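Local coordinates for rhamnonate dehydratase (Gibberella zeae PH-1, PDB 3FXG), which probably dehydrates rhamnonate as a magnesium-dependent lyase of the enolase superfamily, at residues Asp39-Thr44 with Leu188-Asp193; Asp222-Leu227 with Trp247-Ser252. One frame throughout, in Å; residues are numbered along the deposited sequence.

Contact 1. Residues Asp39-Thr44 with Leu188-Asp193; sequences DSDIST and LPFCPD
Ser43 and Pro189, with Asp41 beside them, bury most of the surface where residues 39-44, in the loop that follows helix 36-39, meet the turn after strand 184-187 of the enolase-type barrel domain. Of the 298 Å² buried, Ser43 has the largest share. Its backbone N donates to Leu188 O over 2.8 Å, in the carbonyl plane and nearly straight (168° at the hydrogen). Water 1 bridges the same two residues, within hydrogen-bonding distance of Ser43 O and Leu188 O. Two residues before Ser43 the contact is carried by carbon: Pro189 CA sends a CA-H...O contact to Asp41 O at 3.3 Å, and the CB atoms of Asp41 and Pro189 touch at 3.8 Å. Pro189 is hemmed in from another direction as well, since its CB also rests over one face of the Phe190 ring, offset toward the rim, while side chains of helix 195-213 (Asn202 and Phe205) pack against it. The hydroxyl of Ser43 is turned away from its own backbone N (chi1 -178°), which carries it past the Phe190 carbonyl carbon toward Cys191. There it hydrogen-bonds to Ser226 OG, and Ser43 OG lies 3.1 Å from Cys191 CB.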
loop_
_atom_site.group_PDB
_atom_site.type_symbol
_atom_site.label_atom_id
_atom_site.label_comp_id
_atom_site.label_asym_id
_atom_site.label_seq_id
_atom_site.Cartn_x
_atom_site.Cartn_y
_atom_site.Cartn_z
ATOM N N ASP A 39 20.651 -20.618 -35.465
ATOM C CA ASP A 39 20.933 -19.847 -36.673
ATOM C C ASP A 39 19.806 -19.039 -37.315
ATOM O O ASP A 39 19.991 -18.460 -38.386
ATOM C CB ASP A 39 21.562 -20.773 -37.716
ATOM C CG ASP A 39 22.994 -21.132 -37.372
ATOM O OD1 ASP A 39 23.517 -22.125 -37.917
ATOM O OD2 ASP A 39 23.604 -20.407 -36.556
ATOM N N SER A 40 18.645 -18.987 -36.675
ATOM C CA SER A 40 17.539 -18.212 -37.227
ATOM C C SER A 40 17.504 -16.857 -36.527
ATOM O O SER A 40 18.262 -16.627 -35.586
ATOM C CB SER A 40 16.214 -18.946 -37.015
ATOM O OG SER A 40 15.928 -19.098 -35.638
ATOM N N ASP A 41 16.644 -15.955 -36.987
ATOM C CA ASP A 41 16.550 -14.645 -36.349
ATOM C C ASP A 41 15.821 -14.779 -35.021
ATOM O O ASP A 41 14.617 -15.025 -34.989
ATOM C CB ASP A 41 15.799 -13.647 -37.233
ATOM C CG ASP A 41 16.561 -13.297 -38.496
ATOM O OD1 ASP A 41 17.809 -13.253 -38.444
ATOM O OD2 ASP A 41 15.908 -13.050 -39.533
ATOM N N ILE A 42 16.559 -14.621 -33.928
ATOM C CA ILE A 42 15.973 -14.716 -32.597
ATOM C C ILE A 42 16.490 -13.582 -31.723
ATOM O O ILE A 42 17.698 -13.382 -31.611
ATOM C CB ILE A 42 16.331 -16.051 -31.920
ATOM C CG1 ILE A 42 15.812 -17.221 -32.759
ATOM C CG2 ILE A 42 15.734 -16.100 -30.519
ATOM C CD1 ILE A 42 16.168 -18.588 -32.186
ATOM N N SER A 43 15.574 -12.844 -31.108
ATOM C CA SER A 43 15.954 -11.743 -30.229
ATOM C C SER A 43 16.482 -12.331 -28.920
ATOM O O SER A 43 15.834 -13.188 -28.314
ATOM C CB SER A 43 14.740 -10.850 -29.954
ATOM O OG SER A 43 15.087 -9.738 -29.144
ATOM N N THR A 44 17.658 -11.878 -28.495
ATOM C CA THR A 44 18.274 -12.362 -27.261
ATOM C C THR A 44 18.890 -11.188 -26.492
ATOM O O THR A 44 18.933 -10.063 -26.994
ATOM C CB THR A 44 19.401 -13.380 -27.551
ATOM O OG1 THR A 44 20.585 -12.680 -27.953
ATOM C CG2 THR A 44 18.992 -14.344 -28.664
ATOM N N LEU A 188 10.502 -14.523 -31.201
ATOM C CA LEU A 188 10.491 -13.139 -31.668
ATOM C C LEU A 188 11.848 -12.889 -32.315
ATOM O O LEU A 188 12.885 -13.109 -31.694
ATOM C CB LEU A 188 10.292 -12.184 -30.491
ATOM C CG LEU A 188 10.047 -10.718 -30.852
ATOM C CD1 LEU A 188 8.639 -10.568 -31.409
ATOM C CD2 LEU A 188 10.219 -9.851 -29.614
ATOM N N PRO A 189 11.856 -12.421 -33.572
ATOM C CA PRO A 189 13.094 -12.155 -34.308
ATOM C C PRO A 189 13.971 -10.950 -33.967
ATOM O O PRO A 189 15.197 -11.059 -34.004
ATOM C CB PRO A 189 12.618 -12.119 -35.759
ATOM C CG PRO A 189 11.264 -11.501 -35.638
ATOM C CD PRO A 189 10.678 -12.225 -34.437
ATOM N N PHE A 190 13.376 -9.811 -33.628
ATOM C CA PHE A 190 14.189 -8.627 -33.360
ATOM C C PHE A 190 14.062 -8.011 -31.970
ATOM O O PHE A 190 12.986 -8.004 -31.376
ATOM C CB PHE A 190 13.892 -7.588 -34.442
ATOM C CG PHE A 190 13.941 -8.160 -35.831
ATOM C CD1 PHE A 190 15.157 -8.526 -36.403
ATOM C CD2 PHE A 190 12.767 -8.422 -36.530
ATOM C CE1 PHE A 190 15.204 -9.149 -37.651
ATOM C CE2 PHE A 190 12.802 -9.046 -37.778
ATOM C CZ PHE A 190 14.023 -9.410 -38.337
ATOM N N CYS A 191 15.183 -7.495 -31.468
ATOM C CA CYS A 191 15.247 -6.887 -30.144
ATOM C C CYS A 191 14.951 -5.386 -30.181
ATOM O O CYS A 191 14.898 -4.780 -31.249
ATOM C CB CYS A 191 16.630 -7.126 -29.526
ATOM S SG CYS A 191 17.951 -6.098 -30.218
ATOM N N PRO A 192 14.754 -4.768 -29.005
ATOM C CA PRO A 192 14.457 -3.335 -28.911
ATOM C C PRO A 192 15.475 -2.409 -29.581
ATOM O O PRO A 192 15.115 -1.345 -30.081
ATOM C CB PRO A 192 14.371 -3.101 -27.403
ATOM C CG PRO A 192 13.847 -4.409 -26.896
ATOM C CD PRO A 192 14.678 -5.402 -27.675
ATOM N N ASP A 193 16.742 -2.811 -29.592
ATOM C CA ASP A 193 17.776 -1.981 -30.197
ATOM C C ASP A 193 17.629 -1.809 -31.706
ATOM O O ASP A 193 18.344 -1.016 -32.315
ATOM C CB ASP A 193 19.161 -2.528 -29.855
ATOM C CG ASP A 193 19.508 -2.332 -28.394
ATOM O OD1 ASP A 193 19.431 -1.180 -27.915
ATOM O OD2 ASP A 193 19.858 -3.321 -27.721
HETATM O O HOH W 1 13.244 -14.254 -28.903
#

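Contact 2. Residues Asp222-Leu227 with Trp247-Ser252; sequences DCYMSL and WEECLS. With MG (magnesium ion), chain I.
The carboxylates of Asp222 and Glu248 converge on one magnesium ion from neighbouring parallel strands of the enolase-superfamily barrel, their planes 54° apart. Each puts CG anti to its backbone N, with chi1 -168° for Asp222 and -172° for Glu248, and both side chains leave the same face of the sheet. Asp222 OD2 and Glu248 OE2 each bind the metal at 2.2 Å and come within 3.1 Å of each other, a closeness explained by their shared ligation; Glu275 completes the protein ligands. The other oxygen of Asp222 works differently: OD1 accepts from Tyr224 N at 2.9 Å, forming an Asx turn, and also from metal-bound water 2, which donates to Glu249 OE2 as well. Glu249 and selenomethionine Met225 run side by side in the same direction, while Glu249 OE1 is held by His276. Along the backbones, Cys223 N donates to Glu248 O (2.8 Å) and Leu227 N to Cys250 O (2.9 Å). Cys223 SG sits at the edge of the Trp247 ring, near its plane, and 4.0 Å from Cys250 SG. Glu248 OE1 pairs with Lys185. With three carboxylates around it, the magnesium ion probably offsets much of their mutual repulsion, while the Asx turn restrains the Asp222 carboxylate and the bonds to Asp222 OD1 and Glu249 OE2 hold water 2 on the metal.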
loop_
_atom_site.group_PDB
_atom_site.type_symbol
_atom_site.label_atom_id
_atom_site.label_comp_id
_atom_site.label_asym_id
_atom_site.label_seq_id
_atom_site.Cartn_x
_atom_site.Cartn_y
_atom_site.Cartn_z
ATOM N N ASP A 222 7.691 -16.296 -27.972
ATOM C CA ASP A 222 8.808 -16.412 -27.039
ATOM C C ASP A 222 9.763 -15.253 -27.280
ATOM O O ASP A 222 10.194 -15.024 -28.410
ATOM C CB ASP A 222 9.538 -17.737 -27.242
ATOM C CG ASP A 222 10.508 -18.044 -26.117
ATOM O OD1 ASP A 222 11.468 -17.271 -25.923
ATOM O OD2 ASP A 222 10.304 -19.061 -25.425
ATOM N N CYS A 223 10.099 -14.529 -26.215
ATOM C CA CYS A 223 10.978 -13.371 -26.329
ATOM C C CYS A 223 12.377 -13.550 -25.731
ATOM O O CYS A 223 13.178 -12.614 -25.720
ATOM C CB CYS A 223 10.287 -12.150 -25.714
ATOM S SG CYS A 223 8.674 -11.760 -26.476
ATOM N N TYR A 224 12.662 -14.755 -25.247
ATOM C CA TYR A 224 13.960 -15.104 -24.665
ATOM C C TYR A 224 14.637 -13.981 -23.858
ATOM O O TYR A 224 15.741 -13.545 -24.194
ATOM C CB TYR A 224 14.900 -15.593 -25.784
ATOM C CG TYR A 224 16.115 -16.368 -25.302
ATOM C CD1 TYR A 224 15.973 -17.587 -24.633
ATOM C CD2 TYR A 224 17.404 -15.871 -25.495
ATOM C CE1 TYR A 224 17.092 -18.294 -24.165
ATOM C CE2 TYR A 224 18.525 -16.566 -25.032
ATOM C CZ TYR A 224 18.362 -17.773 -24.367
ATOM O OH TYR A 224 19.466 -18.442 -23.884
HETATM N N MSE A 225 13.968 -13.540 -22.792
HETATM C CA MSE A 225 14.451 -12.487 -21.887
HETATM C C MSE A 225 15.167 -11.315 -22.571
HETATM O O MSE A 225 16.053 -10.688 -21.990
HETATM C CB MSE A 225 15.360 -13.113 -20.804
HETATM C CG MSE A 225 16.604 -13.846 -21.309
HETATM SE SE MSE A 225 17.537 -14.966 -19.970
HETATM C CE MSE A 225 18.347 -16.223 -21.197
ATOM N N SER A 226 14.729 -10.972 -23.779
ATOM C CA SER A 226 15.395 -9.925 -24.549
ATOM C C SER A 226 14.784 -8.531 -24.637
ATOM O O SER A 226 15.406 -7.636 -25.205
ATOM C CB SER A 226 15.608 -10.423 -25.977
ATOM O OG SER A 226 14.367 -10.479 -26.666
ATOM N N LEU A 227 13.583 -8.327 -24.105
ATOM C CA LEU A 227 12.966 -7.011 -24.213
ATOM C C LEU A 227 13.059 -6.199 -22.927
ATOM O O LEU A 227 13.866 -6.490 -22.041
ATOM C CB LEU A 227 11.493 -7.153 -24.628
ATOM C CG LEU A 227 11.216 -8.152 -25.758
ATOM C CD1 LEU A 227 9.725 -8.159 -26.072
ATOM C CD2 LEU A 227 12.032 -7.783 -26.999
ATOM N N TRP A 247 2.622 -13.984 -24.137
ATOM C CA TRP A 247 3.957 -13.481 -24.428
ATOM C C TRP A 247 4.890 -14.051 -23.371
ATOM O O TRP A 247 4.690 -13.830 -22.171
ATOM C CB TRP A 247 3.951 -11.953 -24.390
ATOM C CG TRP A 247 3.091 -11.358 -25.464
ATOM C CD1 TRP A 247 1.734 -11.203 -25.443
ATOM C CD2 TRP A 247 3.530 -10.873 -26.737
ATOM N NE1 TRP A 247 1.302 -10.650 -26.625
ATOM C CE2 TRP A 247 2.385 -10.436 -27.437
ATOM C CE3 TRP A 247 4.785 -10.763 -27.354
ATOM C CZ2 TRP A 247 2.455 -9.897 -28.727
ATOM C CZ3 TRP A 247 4.853 -10.224 -28.640
ATOM C CH2 TRP A 247 3.694 -9.800 -29.308
ATOM N N GLU A 248 5.908 -14.774 -23.828
ATOM C CA GLU A 248 6.848 -15.453 -22.941
ATOM C C GLU A 248 8.217 -14.814 -22.716
ATOM O O GLU A 248 8.885 -14.379 -23.655
ATOM C CB GLU A 248 7.035 -16.888 -23.442
ATOM C CG GLU A 248 7.840 -17.784 -22.521
ATOM C CD GLU A 248 7.706 -19.248 -22.896
ATOM O OE1 GLU A 248 6.577 -19.674 -23.218
ATOM O OE2 GLU A 248 8.722 -19.971 -22.859
ATOM N N GLU A 249 8.625 -14.795 -21.449
ATOM C CA GLU A 249 9.907 -14.246 -21.013
ATOM C C GLU A 249 10.291 -12.942 -21.704
ATOM O O GLU A 249 11.386 -12.816 -22.253
ATOM C CB GLU A 249 11.020 -15.289 -21.205
ATOM C CG GLU A 249 12.114 -15.193 -20.139
ATOM C CD GLU A 249 13.181 -16.276 -20.249
ATOM O OE1 GLU A 249 13.973 -16.411 -19.290
ATOM O OE2 GLU A 249 13.240 -16.982 -21.282
ATOM N N CYS A 250 9.385 -11.969 -21.669
ATOM C CA CYS A 250 9.630 -10.669 -22.284
ATOM C C CYS A 250 10.771 -9.920 -21.613
ATOM O O CYS A 250 11.549 -9.240 -22.279
ATOM C CB CYS A 250 8.380 -9.795 -22.206
ATOM S SG CYS A 250 6.976 -10.422 -23.128
ATOM N N LEU A 251 10.869 -10.053 -20.295
ATOM C CA LEU A 251 11.901 -9.354 -19.539
ATOM C C LEU A 251 13.049 -10.226 -19.057
ATOM O O LEU A 251 12.972 -11.457 -19.057
ATOM C CB LEU A 251 11.274 -8.676 -18.317
ATOM C CG LEU A 251 10.052 -7.783 -18.560
ATOM C CD1 LEU A 251 9.550 -7.235 -17.221
ATOM C CD2 LEU A 251 10.421 -6.648 -19.500
ATOM N N SER A 252 14.126 -9.563 -18.649
ATOM C CA SER A 252 15.278 -10.251 -18.093
ATOM C C SER A 252 14.792 -10.897 -16.798
ATOM O O SER A 252 13.901 -10.365 -16.136
ATOM C CB SER A 252 16.378 -9.240 -17.757
ATOM O OG SER A 252 17.287 -9.782 -16.818
HETATM MG MG MG I . 10.867 -19.982 -23.477
HETATM O O HOH W 2 12.286 -18.190 -23.487
HETATM O O HOH W 3 14.301 -6.732 -19.341
HETATM O O HOH W 4 10.642 -22.241 -24.477
#

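The centres of the two contacts lie 10 Å apart, and both segments of contact 1 precede those of contact 2 in sequence, yet they meet directly. Two probable hydrogen bonds join them: Leu188 N to Asp222 O at 2.9 Å, between adjacent barrel strand ends, and Ser43 OG to Ser226 OG at 2.7 Å. Packing of Pro192 CD on Ser226 O (3.4 Å) adds to this seam. Contact 2 contains two of the three protein ligands of magnesium, whereas contact 1 supplies none of them, the side chain of Ile42 being about 9 Å from the ion. Residues 39-44 are therefore linked to the metal-bearing segment 222-227 without ligating the metal.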